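Local coordinates for kelch-like protein 7 (Homo sapiens, PDB 3II7) that acts as a substrate-specific adapter of a CUL3-RBX1 E3 ubiquitin ligase that marks proteins for degradation, its C-terminal kelch domain being the part in this structure, at residues A[13-18]-A[251-256]; A[27-32]-A[279-284]; A[204-209]-A[241-246]; A[259-264]-A[285-290]. All coordinates share one frame; numbering follows the deposited sequence.

How the contacts relate
All four contacts lie on a kelch beta-propeller in which strand 290-295 completes the blade of strands 13-18, 26-30 and 35-38. Contacts 1 and 2, centres about 8 Å apart, join that blade to strand 249-254 and to the loop following strand 274-278; their strands 13-18 and 26-30 are neighbours, F29 N probably hydrogen-bonding to I15 O at 2.7 Å. Contact 3 joins the blade of strand 202-206 to strand 242-246, which pairs with strand 249-254. Contact 4, its centre about 10 Å from that of contact 1, ties two surface loops and is joined to it by a backbone hydrogen bond from L262 N to G255 O, 2.8 Å. One ethanediol touches K242 of contact 3 and T287 of contact 4.

Contact 1 of 4, residues A[13-18]-A[251-256]; sequences YRIALF and YVLAGF
I15 reaches across to Y251 and L253, joining the propeller blade of strand 13-18 to that of strand 249-254. Its CB lies 3.9 Å from L253 CD1, and the CG2 branch comes closer to that same methyl, with I15 CG2 to L253 CD1 at 3.5 Å. The other branch takes a different course: CG1 is anti to the carbonyl carbon (chi1 -56°) and chi2 is extended, so CD1 is carried to Y251. There I15 CD1 approaches Y251 CD2 obliquely at 3.8 Å and Y251 CB at 4.0 Å. One residue pair further on, L17 CD1 meets L253 CD1 at 3.7 Å, the two side chains crossing at about a right angle. L253 CD1 thus touches both I15 and L17. The strands run roughly parallel, 24° apart, with their axes 9.7 Å from each other, too far for backbone pairing. F29 touches L253, and A244 touches I15. With four buried residues and no hydrogen bond between the segments, the two blades are held here by close apolar fit rather than by directional bonds.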
loop_
_atom_site.group_PDB
_atom_site.type_symbol
_atom_site.label_atom_id
_atom_site.label_comp_id
_atom_site.label_asym_id
_atom_site.label_seq_id
_atom_site.Cartn_x
_atom_site.Cartn_y
_atom_site.Cartn_z
ATOM N N TYR A 13 7.237 -16.558 -2.667
ATOM C CA TYR A 13 6.584 -15.255 -2.728
ATOM C C TYR A 13 5.864 -15.016 -4.047
ATOM O O TYR A 13 6.298 -15.457 -5.121
ATOM C CB TYR A 13 7.591 -14.123 -2.515
ATOM C CG TYR A 13 8.257 -14.139 -1.174
ATOM C CD1 TYR A 13 9.617 -14.413 -1.044
ATOM C CD2 TYR A 13 7.517 -13.900 -0.012
ATOM C CE1 TYR A 13 10.225 -14.431 0.214
ATOM C CE2 TYR A 13 8.111 -13.915 1.235
ATOM C CZ TYR A 13 9.458 -14.178 1.344
ATOM O OH TYR A 13 10.032 -14.195 2.594
ATOM N N ARG A 14 4.753 -14.317 -3.942
ATOM C CA ARG A 14 3.999 -13.804 -5.091
ATOM C C ARG A 14 3.584 -12.418 -4.725
ATOM O O ARG A 14 3.500 -12.078 -3.525
ATOM C CB ARG A 14 2.725 -14.608 -5.358
ATOM C CG ARG A 14 2.902 -16.066 -5.751
ATOM C CD ARG A 14 3.461 -16.256 -7.146
ATOM N NE ARG A 14 3.390 -17.672 -7.522
ATOM C CZ ARG A 14 4.191 -18.631 -7.041
ATOM N NH1 ARG A 14 5.152 -18.355 -6.159
ATOM N NH2 ARG A 14 4.026 -19.882 -7.439
ATOM N N ILE A 15 3.309 -11.609 -5.743
ATOM C CA ILE A 15 2.670 -10.318 -5.563
ATOM C C ILE A 15 1.223 -10.469 -6.039
ATOM O O ILE A 15 0.978 -10.838 -7.195
ATOM C CB ILE A 15 3.405 -9.212 -6.315
ATOM C CG1 ILE A 15 4.873 -9.159 -5.872
ATOM C CG2 ILE A 15 2.678 -7.857 -6.063
ATOM C CD1 ILE A 15 5.787 -8.224 -6.661
ATOM N N ALA A 16 0.283 -10.249 -5.139
ATOM C CA ALA A 16 -1.145 -10.461 -5.423
ATOM C C ALA A 16 -1.810 -9.134 -5.694
ATOM O O ALA A 16 -1.634 -8.172 -4.947
ATOM C CB ALA A 16 -1.807 -11.138 -4.267
ATOM N N LEU A 17 -2.580 -9.093 -6.780
ATOM C CA LEU A 17 -3.304 -7.883 -7.189
ATOM C C LEU A 17 -4.790 -8.192 -7.188
ATOM O O LEU A 17 -5.212 -9.219 -7.741
ATOM C CB LEU A 17 -2.850 -7.427 -8.563
ATOM C CG LEU A 17 -1.453 -6.770 -8.617
ATOM C CD1 LEU A 17 -0.361 -7.769 -8.373
ATOM C CD2 LEU A 17 -1.250 -6.072 -9.956
ATOM N N PHE A 18 -5.576 -7.324 -6.551
ATOM C CA PHE A 18 -7.025 -7.535 -6.439
ATOM C C PHE A 18 -7.798 -6.413 -7.042
ATOM O O PHE A 18 -7.642 -5.253 -6.625
ATOM C CB PHE A 18 -7.440 -7.723 -4.996
ATOM C CG PHE A 18 -6.814 -8.942 -4.332
ATOM C CD1 PHE A 18 -5.570 -8.839 -3.678
ATOM C CD2 PHE A 18 -7.439 -10.180 -4.393
ATOM C CE1 PHE A 18 -4.989 -9.934 -3.085
ATOM C CE2 PHE A 18 -6.867 -11.288 -3.796
ATOM C CZ PHE A 18 -5.627 -11.166 -3.131
ATOM N N TYR A 251 9.031 -3.917 -7.720
ATOM C CA TYR A 251 8.216 -4.106 -8.928
ATOM C C TYR A 251 7.090 -3.105 -8.928
ATOM O O TYR A 251 6.354 -3.020 -7.949
ATOM C CB TYR A 251 7.631 -5.539 -8.986
ATOM C CG TYR A 251 8.675 -6.606 -9.008
ATOM C CD1 TYR A 251 9.163 -7.113 -10.206
ATOM C CD2 TYR A 251 9.213 -7.090 -7.826
ATOM C CE1 TYR A 251 10.170 -8.099 -10.225
ATOM C CE2 TYR A 251 10.204 -8.075 -7.836
ATOM C CZ TYR A 251 10.685 -8.564 -9.029
ATOM O OH TYR A 251 11.686 -9.510 -9.031
ATOM N N VAL A 252 6.969 -2.337 -10.006
ATOM C CA VAL A 252 5.797 -1.457 -10.233
ATOM C C VAL A 252 4.951 -2.192 -11.275
ATOM O O VAL A 252 5.341 -2.330 -12.455
ATOM C CB VAL A 252 6.173 -0.078 -10.720
ATOM C CG1 VAL A 252 4.928 0.802 -10.879
ATOM C CG2 VAL A 252 7.202 0.591 -9.743
ATOM N N LEU A 253 3.798 -2.682 -10.823
ATOM C CA LEU A 253 3.011 -3.612 -11.594
ATOM C C LEU A 253 1.770 -2.970 -12.200
ATOM O O LEU A 253 1.123 -3.572 -13.038
ATOM C CB LEU A 253 2.604 -4.812 -10.738
ATOM C CG LEU A 253 3.720 -5.694 -10.224
ATOM C CD1 LEU A 253 3.121 -6.857 -9.417
ATOM C CD2 LEU A 253 4.587 -6.210 -11.367
ATOM N N ALA A 254 1.421 -1.781 -11.718
ATOM C CA ALA A 254 0.313 -0.999 -12.301
ATOM C C ALA A 254 0.491 0.463 -11.931
ATOM O O ALA A 254 1.196 0.795 -11.006
ATOM C CB ALA A 254 -1.054 -1.525 -11.783
ATOM N N GLY A 255 -0.151 1.328 -12.668
ATOM C CA GLY A 255 -0.174 2.745 -12.324
ATOM C C GLY A 255 -1.027 3.531 -13.289
ATOM O O GLY A 255 -1.125 3.198 -14.468
ATOM N N PHE A 256 -1.656 4.577 -12.767
ATOM C CA PHE A 256 -2.437 5.516 -13.547
ATOM C C PHE A 256 -1.566 6.685 -13.903
ATOM O O PHE A 256 -0.961 7.311 -13.043
ATOM C CB PHE A 256 -3.650 6.000 -12.748
ATOM C CG PHE A 256 -4.517 6.983 -13.489
ATOM C CD1 PHE A 256 -4.962 6.696 -14.762
ATOM C CD2 PHE A 256 -4.878 8.196 -12.916
ATOM C CE1 PHE A 256 -5.765 7.595 -15.461
ATOM C CE2 PHE A 256 -5.692 9.095 -13.605
ATOM C CZ PHE A 256 -6.112 8.793 -14.892
#

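Contact 2 of 4, residues A[27-32]-A[279-284]; sequences RYFNPK and SKVRAF. With EDO (1,2-ethanediol), chain E; EDO (1,2-ethanediol), chain Y.
R27 lays its aliphatic stem against the rim of F284, joining a strand of one propeller blade to the loop that leads from the blade of strand 249-254 to strand 290-295. R27 CG sits at the edge of the phenyl ring, 3.6 Å from F284 CE1, and R27 CD follows at 3.7 Å, near the ring plane. A bend at chi3 (96°) then turns the guanidinium, whose plane stands 35° from the ring. R27 NH1 donates in that plane to O1 of the ethanediol of chain E (2.9 Å, 160°), a molecule probably from the crystallisation liquor. F29 makes a looser second touch, its CE1 being 4.2 Å from V281 CG1. In the next shell, D38 holds R27 through a salt bridge to NE, L17 packs on F284, and W36 meets both F29 and V281. With an alanine at R27, the ring edge of F284 would probably lose the cover of CG and CD, and D38 would be left without its positive mate. Beyond F29 an Asx turn leads toward strand 35-38 of the same blade, N30 OD1 accepting from K32 N at 3.0 Å, the donor lying above the carbonyl plane.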
loop_
_atom_site.group_PDB
_atom_site.type_symbol
_atom_site.label_atom_id
_atom_site.label_comp_id
_atom_site.label_asym_id
_atom_site.label_seq_id
_atom_site.Cartn_x
_atom_site.Cartn_y
_atom_site.Cartn_z
ATOM N N ARG A 27 -5.123 -11.375 -9.720
ATOM C CA ARG A 27 -4.048 -12.218 -10.234
ATOM C C ARG A 27 -2.813 -12.171 -9.344
ATOM O O ARG A 27 -2.565 -11.164 -8.649
ATOM C CB ARG A 27 -3.649 -11.780 -11.657
ATOM C CG ARG A 27 -4.778 -11.657 -12.676
ATOM C CD ARG A 27 -4.243 -11.529 -14.099
ATOM N NE ARG A 27 -4.211 -12.812 -14.796
ATOM C CZ ARG A 27 -3.719 -13.017 -16.020
ATOM N NH1 ARG A 27 -3.181 -12.007 -16.708
ATOM N NH2 ARG A 27 -3.762 -14.244 -16.559
ATOM N N TYR A 28 -2.046 -13.270 -9.369
ATOM C CA TYR A 28 -0.712 -13.284 -8.810
ATOM C C TYR A 28 0.261 -12.972 -9.909
ATOM O O TYR A 28 0.166 -13.540 -11.018
ATOM C CB TYR A 28 -0.328 -14.674 -8.314
ATOM C CG TYR A 28 -0.970 -15.167 -7.062
ATOM C CD1 TYR A 28 -0.783 -14.518 -5.855
ATOM C CD2 TYR A 28 -1.733 -16.322 -7.066
ATOM C CE1 TYR A 28 -1.344 -14.988 -4.708
ATOM C CE2 TYR A 28 -2.285 -16.806 -5.905
ATOM C CZ TYR A 28 -2.094 -16.125 -4.735
ATOM O OH TYR A 28 -2.633 -16.580 -3.547
ATOM N N PHE A 29 1.218 -12.119 -9.598
ATOM C CA PHE A 29 2.453 -11.991 -10.346
ATOM C C PHE A 29 3.564 -12.791 -9.646
ATOM O O PHE A 29 3.818 -12.610 -8.441
ATOM C CB PHE A 29 2.874 -10.530 -10.425
ATOM C CG PHE A 29 4.218 -10.310 -11.064
ATOM C CD1 PHE A 29 4.373 -10.438 -12.437
ATOM C CD2 PHE A 29 5.338 -9.953 -10.290
ATOM C CE1 PHE A 29 5.600 -10.211 -13.034
ATOM C CE2 PHE A 29 6.565 -9.754 -10.891
ATOM C CZ PHE A 29 6.685 -9.884 -12.269
ATOM N N ASN A 30 4.272 -13.617 -10.406
ATOM C CA ASN A 30 5.384 -14.395 -9.849
ATOM C C ASN A 30 6.717 -13.824 -10.343
ATOM O O ASN A 30 7.041 -13.948 -11.528
ATOM C CB ASN A 30 5.252 -15.834 -10.253
ATOM C CG ASN A 30 6.321 -16.741 -9.597
ATOM O OD1 ASN A 30 7.307 -16.270 -9.037
ATOM N ND2 ASN A 30 6.089 -18.039 -9.651
ATOM N N PRO A 31 7.470 -13.139 -9.446
ATOM C CA PRO A 31 8.719 -12.511 -9.878
ATOM C C PRO A 31 9.762 -13.498 -10.420
ATOM O O PRO A 31 10.640 -13.095 -11.156
ATOM C CB PRO A 31 9.264 -11.879 -8.600
ATOM C CG PRO A 31 8.200 -11.912 -7.630
ATOM C CD PRO A 31 7.207 -12.930 -8.016
ATOM N N LYS A 32 9.684 -14.773 -10.016
ATOM C CA LYS A 32 10.652 -15.756 -10.450
ATOM C C LYS A 32 10.530 -16.085 -11.939
ATOM O O LYS A 32 11.540 -16.256 -12.618
ATOM C CB LYS A 32 10.591 -17.007 -9.571
ATOM C CG LYS A 32 11.389 -16.779 -8.287
ATOM C CD LYS A 32 11.551 -18.005 -7.477
ATOM C CE LYS A 32 12.388 -17.726 -6.229
ATOM N NZ LYS A 32 13.777 -17.290 -6.568
ATOM N N SER A 279 9.783 -4.865 -21.381
ATOM C CA SER A 279 8.946 -4.836 -22.593
ATOM C C SER A 279 8.176 -6.140 -22.869
ATOM O O SER A 279 7.280 -6.153 -23.709
ATOM C CB SER A 279 9.804 -4.461 -23.808
ATOM O OG SER A 279 10.718 -5.499 -24.116
ATOM N N LYS A 280 8.531 -7.221 -22.167
ATOM C CA LYS A 280 7.887 -8.535 -22.361
ATOM C C LYS A 280 6.777 -8.821 -21.377
ATOM O O LYS A 280 6.087 -9.825 -21.503
ATOM C CB LYS A 280 8.931 -9.658 -22.254
ATOM C CG LYS A 280 10.150 -9.513 -23.169
ATOM C CD LYS A 280 9.760 -9.461 -24.615
ATOM C CE LYS A 280 10.989 -9.477 -25.527
ATOM N NZ LYS A 280 10.611 -9.093 -26.911
ATOM N N VAL A 281 6.599 -7.952 -20.386
ATOM C CA VAL A 281 5.626 -8.189 -19.333
ATOM C C VAL A 281 4.689 -6.969 -19.194
ATOM O O VAL A 281 5.088 -5.905 -18.717
ATOM C CB VAL A 281 6.304 -8.462 -17.993
ATOM C CG1 VAL A 281 5.261 -8.821 -16.943
ATOM C CG2 VAL A 281 7.327 -9.599 -18.106
ATOM N N ARG A 282 3.434 -7.175 -19.573
ATOM C CA ARG A 282 2.427 -6.131 -19.451
ATOM C C ARG A 282 2.070 -5.871 -18.002
ATOM O O ARG A 282 2.023 -6.789 -17.177
ATOM C CB ARG A 282 1.158 -6.495 -20.240
ATOM C CG ARG A 282 1.305 -6.325 -21.750
ATOM C CD ARG A 282 0.140 -5.518 -22.299
ATOM N NE ARG A 282 -0.066 -5.722 -23.737
ATOM C CZ ARG A 282 -1.203 -5.468 -24.392
ATOM N NH1 ARG A 282 -2.277 -4.996 -23.756
ATOM N NH2 ARG A 282 -1.272 -5.699 -25.700
ATOM N N ALA A 283 1.798 -4.609 -17.721
ATOM C CA ALA A 283 1.321 -4.170 -16.419
ATOM C C ALA A 283 -0.151 -4.532 -16.279
ATOM O O ALA A 283 -0.879 -4.762 -17.296
ATOM C CB ALA A 283 1.554 -2.659 -16.243
ATOM N N PHE A 284 -0.601 -4.587 -15.028
ATOM C CA PHE A 284 -1.962 -4.939 -14.683
ATOM C C PHE A 284 -2.872 -3.796 -15.168
ATOM O O PHE A 284 -2.552 -2.617 -14.972
ATOM C CB PHE A 284 -2.089 -5.120 -13.164
ATOM C CG PHE A 284 -3.264 -5.938 -12.759
ATOM C CD1 PHE A 284 -3.332 -7.251 -13.137
ATOM C CD2 PHE A 284 -4.274 -5.414 -11.975
ATOM C CE1 PHE A 284 -4.396 -8.029 -12.794
ATOM C CE2 PHE A 284 -5.345 -6.206 -11.614
ATOM C CZ PHE A 284 -5.399 -7.513 -12.024
HETATM C C1 EDO E . -1.565 -8.583 -16.538
HETATM O O1 EDO E . -2.815 -9.203 -16.146
HETATM C C2 EDO E . -1.690 -8.004 -17.931
HETATM O O2 EDO E . -2.148 -9.043 -18.819
HETATM C C1 EDO Y . 1.838 -10.475 -20.326
HETATM O O1 EDO Y . 2.712 -10.274 -19.227
HETATM C C2 EDO Y . 0.434 -10.613 -19.777
HETATM O O2 EDO Y . -0.448 -11.068 -20.801
#

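Contact 3 of 4, residues A[204-209]-A[241-246]; sequences FAVGGQ and VKCAAV. With EDO (1,2-ethanediol), chain F; EDO (1,2-ethanediol), chain I.
V206 CG1, anti to the backbone N (chi1 -178°), meets C243 SG, which in one conformer is anti to its carbonyl carbon (chi1 -67°). C243 has two conformers, so the contact of SG with V206 CG1 at 3.8 Å and V206 CB at 3.9 Å holds for one of them. V241 extends the patch toward the V206 carbonyl and the G208 backbone, but it too has two conformers, so its finer fit is doubtful. Between these points the chain passes through the double glycine of the kelch repeat. G207 has a positive phi, an angle glycine takes easily, and at G208 a side chain would be hard to accommodate, because a CB would collide with the preceding carbonyl oxygen. G207 O is held from outside by R191 NH1. Further along, A245 N donates almost straight to O2 of the ethanediol of chain F (2.9 Å, 176°), which F198 N also reaches. The contact is a joint between blades: strand 202-206 pairs with strand 195-199 on one side, while strand 242-246 is an edge strand of the next four-stranded blade, paired antiparallel with strand 249-254, whose V252 touches both V241 and C243.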
loop_
_atom_site.group_PDB
_atom_site.type_symbol
_atom_site.label_atom_id
_atom_site.label_comp_id
_atom_site.label_asym_id
_atom_site.label_seq_id
_atom_site.Cartn_x
_atom_site.Cartn_y
_atom_site.Cartn_z
ATOM N N PHE A 204 11.569 2.729 0.643
ATOM C CA PHE A 204 11.500 3.447 -0.608
ATOM C C PHE A 204 10.098 4.002 -0.822
ATOM O O PHE A 204 9.118 3.259 -0.735
ATOM C CB PHE A 204 11.897 2.521 -1.787
ATOM C CG PHE A 204 13.353 2.180 -1.825
ATOM C CD1 PHE A 204 14.230 2.910 -2.624
ATOM C CD2 PHE A 204 13.860 1.117 -1.075
ATOM C CE1 PHE A 204 15.539 2.598 -2.673
ATOM C CE2 PHE A 204 15.189 0.825 -1.106
ATOM C CZ PHE A 204 16.030 1.562 -1.928
ATOM N N ALA A 205 10.021 5.306 -1.090
ATOM C CA ALA A 205 8.828 5.951 -1.516
ATOM C C ALA A 205 8.942 6.149 -3.022
ATOM O O ALA A 205 9.869 6.829 -3.499
ATOM C CB ALA A 205 8.651 7.286 -0.794
ATOM N N VAL A 206 7.968 5.603 -3.764
ATOM C CA VAL A 206 8.077 5.460 -5.207
ATOM C C VAL A 206 6.962 6.235 -5.882
ATOM O O VAL A 206 5.786 5.915 -5.739
ATOM C CB VAL A 206 8.006 3.962 -5.635
ATOM C CG1 VAL A 206 8.180 3.824 -7.156
ATOM C CG2 VAL A 206 9.026 3.107 -4.853
ATOM N N GLY A 207 7.340 7.291 -6.576
ATOM C CA GLY A 207 6.393 8.021 -7.385
ATOM C C GLY A 207 5.261 8.621 -6.598
ATOM O O GLY A 207 5.470 9.205 -5.522
ATOM N N GLY A 208 4.065 8.466 -7.155
ATOM C CA GLY A 208 2.851 9.072 -6.643
ATOM C C GLY A 208 2.613 10.420 -7.308
ATOM O O GLY A 208 2.956 10.619 -8.470
ATOM N N GLN A 209 1.996 11.317 -6.563
ATOM C CA GLN A 209 1.635 12.654 -7.053
ATOM C C GLN A 209 1.566 13.652 -5.917
ATOM O O GLN A 209 1.463 13.298 -4.759
ATOM C CB GLN A 209 0.281 12.628 -7.765
ATOM C CG GLN A 209 -0.859 12.258 -6.889
ATOM C CD GLN A 209 -2.180 12.257 -7.587
ATOM O OE1 GLN A 209 -2.514 13.190 -8.360
ATOM N NE2 GLN A 209 -2.951 11.192 -7.368
ATOM N N VAL A 241 0.969 4.717 -8.275
ATOM C CA VAL A 241 1.710 3.489 -8.532
ATOM C C VAL A 241 1.296 2.399 -7.595
ATOM O O VAL A 241 0.903 2.620 -6.470
ATOM C CB VAL A 241 3.221 3.642 -8.462
ATOM C CG1 VAL A 241 3.770 4.397 -9.698
ATOM C CG2 VAL A 241 3.616 4.295 -7.182
ATOM N N LYS A 242 1.321 1.193 -8.138
ATOM C CA LYS A 242 1.036 -0.014 -7.357
ATOM C C LYS A 242 2.312 -0.819 -7.393
ATOM O O LYS A 242 2.715 -1.306 -8.457
ATOM C CB LYS A 242 -0.124 -0.786 -7.948
ATOM C CG LYS A 242 -1.428 -0.004 -7.956
ATOM C CD LYS A 242 -1.924 0.273 -6.555
ATOM C CE LYS A 242 -3.140 1.184 -6.572
ATOM N NZ LYS A 242 -2.822 2.635 -6.856
ATOM N N CYS A 243 2.967 -0.916 -6.228
ATOM C CA CYS A 243 4.364 -1.316 -6.059
ATOM C C CYS A 243 4.494 -2.399 -4.991
ATOM O O CYS A 243 3.801 -2.295 -3.958
ATOM C CB CYS A 243 5.156 -0.102 -5.508
ATOM S SG CYS A 243 5.336 1.319 -6.591
ATOM N N ALA A 244 5.448 -3.305 -5.150
ATOM C CA ALA A 244 5.801 -4.247 -4.100
ATOM C C ALA A 244 7.224 -4.725 -4.290
ATOM O O ALA A 244 7.688 -4.837 -5.413
ATOM C CB ALA A 244 4.828 -5.474 -4.102
ATOM N N ALA A 245 7.898 -5.045 -3.190
ATOM C CA ALA A 245 9.252 -5.535 -3.247
ATOM C C ALA A 245 9.327 -7.000 -2.869
ATOM O O ALA A 245 8.647 -7.459 -1.914
ATOM C CB ALA A 245 10.167 -4.705 -2.314
ATOM N N VAL A 246 10.128 -7.753 -3.644
ATOM C CA VAL A 246 10.463 -9.128 -3.322
ATOM C C VAL A 246 11.979 -9.225 -3.437
ATOM O O VAL A 246 12.561 -8.918 -4.505
ATOM C CB VAL A 246 9.814 -10.138 -4.241
ATOM C CG1 VAL A 246 10.290 -11.580 -3.898
ATOM C CG2 VAL A 246 8.294 -10.063 -4.146
HETATM C C1 EDO F . 8.111 -4.609 1.410
HETATM O O1 EDO F . 7.424 -3.570 2.173
HETATM C C2 EDO F . 7.136 -5.393 0.530
HETATM O O2 EDO F . 6.655 -4.633 -0.598
HETATM C C1 EDO I . -6.778 5.142 -9.989
HETATM O O1 EDO I . -6.867 4.313 -11.148
HETATM C C2 EDO I . -5.322 5.341 -9.612
HETATM O O2 EDO I . -4.674 4.103 -9.177
#

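Contact 4 of 4, residues A[259-264]-A[285-290]; sequences VGRLGH and PVTSCL. With EDO (1,2-ethanediol), chain N; EDO (1,2-ethanediol), chain I.
R261 and P285 lie side by side and point the same way, one face of the guanidinium set against P285 CB, on two surface loops of the kelch propeller. P285 CB stands 3.3 Å above the guanidinium plane, offset toward its rim, and is closest to R261 NH1 at 3.4 Å. The arginine leaves the backbone with CG between N and the carbonyl carbon (chi1 66°) and then runs extended to NE, which lays it along P285. In the guanidinium plane R261 NH1 donates at 3.0 Å to a water, and that water donates onward to P285 O at 2.7 Å, so P285 meets the arginine directly through CB and by way of the water through its O. At the base of the same arginine, T287 CG2 touches R261 CB at 3.5 Å. With a glycine in place of T287, this methyl would be lost and the stem of R261 would probably be freer to swing. In Keap1-type kelch domains, loops in the equivalent places form the substrate-binding face, and these two may do likewise. T287 opens the middle of a type I turn from V286 to C289, and its N donates to the ethanediol of chain N. S288 takes hold of O2 of that ethanediol with two bonds: its N donates at 3.0 Å and its OG is hydrogen-bonded to it at 2.6 Å.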
loop_
_atom_site.group_PDB
_atom_site.type_symbol
_atom_site.label_atom_id
_atom_site.label_comp_id
_atom_site.label_asym_id
_atom_site.label_seq_id
_atom_site.Cartn_x
_atom_site.Cartn_y
_atom_site.Cartn_z
ATOM N N VAL A 259 -3.593 10.332 -17.958
ATOM C CA VAL A 259 -4.418 10.138 -19.154
ATOM C C VAL A 259 -4.651 8.628 -19.320
ATOM O O VAL A 259 -5.787 8.140 -19.206
ATOM C CB VAL A 259 -3.760 10.759 -20.412
ATOM C CG1 VAL A 259 -4.581 10.440 -21.661
ATOM C CG2 VAL A 259 -3.593 12.304 -20.252
ATOM N N GLY A 260 -3.568 7.892 -19.535
ATOM C CA GLY A 260 -3.648 6.437 -19.661
ATOM C C GLY A 260 -3.060 5.725 -18.459
ATOM O O GLY A 260 -3.109 6.239 -17.314
ATOM N N ARG A 261 -2.492 4.551 -18.699
ATOM C CA ARG A 261 -1.954 3.737 -17.622
ATOM C C ARG A 261 -0.563 3.241 -17.958
ATOM O O ARG A 261 -0.121 3.266 -19.132
ATOM C CB ARG A 261 -2.885 2.563 -17.363
ATOM C CG ARG A 261 -2.968 1.542 -18.523
ATOM C CD ARG A 261 -3.986 0.450 -18.261
ATOM N NE ARG A 261 -3.944 -0.504 -19.366
ATOM C CZ ARG A 261 -4.970 -1.194 -19.837
ATOM N NH1 ARG A 261 -6.171 -1.058 -19.331
ATOM N NH2 ARG A 261 -4.771 -2.030 -20.853
ATOM N N LEU A 262 0.127 2.768 -16.937
ATOM C CA LEU A 262 1.355 2.048 -17.117
ATOM C C LEU A 262 1.091 0.826 -17.976
ATOM O O LEU A 262 0.140 0.063 -17.730
ATOM C CB LEU A 262 1.933 1.620 -15.772
ATOM C CG LEU A 262 3.265 0.884 -15.775
ATOM C CD1 LEU A 262 4.420 1.821 -16.192
ATOM C CD2 LEU A 262 3.563 0.260 -14.384
ATOM N N GLY A 263 1.899 0.671 -19.023
ATOM C CA GLY A 263 1.657 -0.379 -19.989
ATOM C C GLY A 263 2.440 -1.661 -19.750
ATOM O O GLY A 263 1.936 -2.759 -20.022
ATOM N N HIS A 264 3.697 -1.514 -19.318
ATOM C CA HIS A 264 4.592 -2.641 -19.027
ATOM C C HIS A 264 5.217 -2.437 -17.678
ATOM O O HIS A 264 5.410 -1.312 -17.253
ATOM C CB HIS A 264 5.669 -2.771 -20.093
ATOM C CG HIS A 264 5.146 -3.290 -21.384
ATOM N ND1 HIS A 264 4.528 -2.469 -22.305
ATOM C CD2 HIS A 264 5.064 -4.552 -21.880
ATOM C CE1 HIS A 264 4.123 -3.202 -23.336
ATOM N NE2 HIS A 264 4.428 -4.470 -23.097
ATOM N N PRO A 285 -4.000 -4.136 -15.820
ATOM C CA PRO A 285 -4.812 -3.068 -16.432
ATOM C C PRO A 285 -5.766 -2.356 -15.466
ATOM O O PRO A 285 -6.314 -1.306 -15.807
ATOM C CB PRO A 285 -5.594 -3.809 -17.493
ATOM C CG PRO A 285 -5.721 -5.216 -16.949
ATOM C CD PRO A 285 -4.403 -5.474 -16.312
ATOM N N VAL A 286 -5.959 -2.929 -14.284
ATOM C CA VAL A 286 -6.777 -2.318 -13.235
ATOM C C VAL A 286 -5.883 -1.476 -12.338
ATOM O O VAL A 286 -5.239 -1.981 -11.399
ATOM C CB VAL A 286 -7.531 -3.375 -12.407
ATOM C CG1 VAL A 286 -8.467 -2.680 -11.389
ATOM C CG2 VAL A 286 -8.304 -4.302 -13.328
ATOM N N THR A 287 -5.836 -0.174 -12.645
ATOM C CA THR A 287 -4.878 0.724 -12.010
ATOM C C THR A 287 -5.230 1.025 -10.563
ATOM O O THR A 287 -4.369 1.395 -9.785
ATOM C CB THR A 287 -4.709 2.055 -12.831
ATOM O OG1 THR A 287 -5.933 2.773 -12.855
ATOM C CG2 THR A 287 -4.259 1.755 -14.283
ATOM N N SER A 288 -6.499 0.864 -10.196
ATOM C CA SER A 288 -6.921 1.078 -8.812
ATOM C C SER A 288 -6.987 -0.212 -7.982
ATOM O O SER A 288 -7.721 -0.294 -7.008
ATOM C CB SER A 288 -8.268 1.768 -8.807
ATOM O OG SER A 288 -9.231 0.970 -9.461
ATOM N N CYS A 289 -6.210 -1.206 -8.366
ATOM C CA CYS A 289 -6.196 -2.470 -7.686
ATOM C C CYS A 289 -5.548 -2.337 -6.314
ATOM O O CYS A 289 -4.847 -1.369 -6.019
ATOM C CB CYS A 289 -5.402 -3.495 -8.503
ATOM S SG CYS A 289 -3.675 -3.079 -8.765
ATOM N N LEU A 290 -5.818 -3.322 -5.477
ATOM C CA LEU A 290 -5.093 -3.545 -4.244
ATOM C C LEU A 290 -3.913 -4.461 -4.536
ATOM O O LEU A 290 -3.985 -5.336 -5.421
ATOM C CB LEU A 290 -6.038 -4.154 -3.197
ATOM C CG LEU A 290 -7.277 -3.318 -2.923
ATOM C CD1 LEU A 290 -8.196 -4.102 -1.994
ATOM C CD2 LEU A 290 -6.846 -1.991 -2.314
HETATM C C1 EDO N . -9.189 1.730 -14.184
HETATM O O1 EDO N . -7.858 1.332 -14.495
HETATM C C2 EDO N . -9.747 0.760 -13.182
HETATM O O2 EDO N . -8.954 0.852 -12.000
HETATM C C1 EDO I . -6.778 5.142 -9.989
HETATM O O1 EDO I . -6.867 4.313 -11.148
HETATM C C2 EDO I . -5.322 5.341 -9.612
HETATM O O2 EDO I . -4.674 4.103 -9.177
HETATM O O HOH W 1 -7.132 0.822 -17.221
#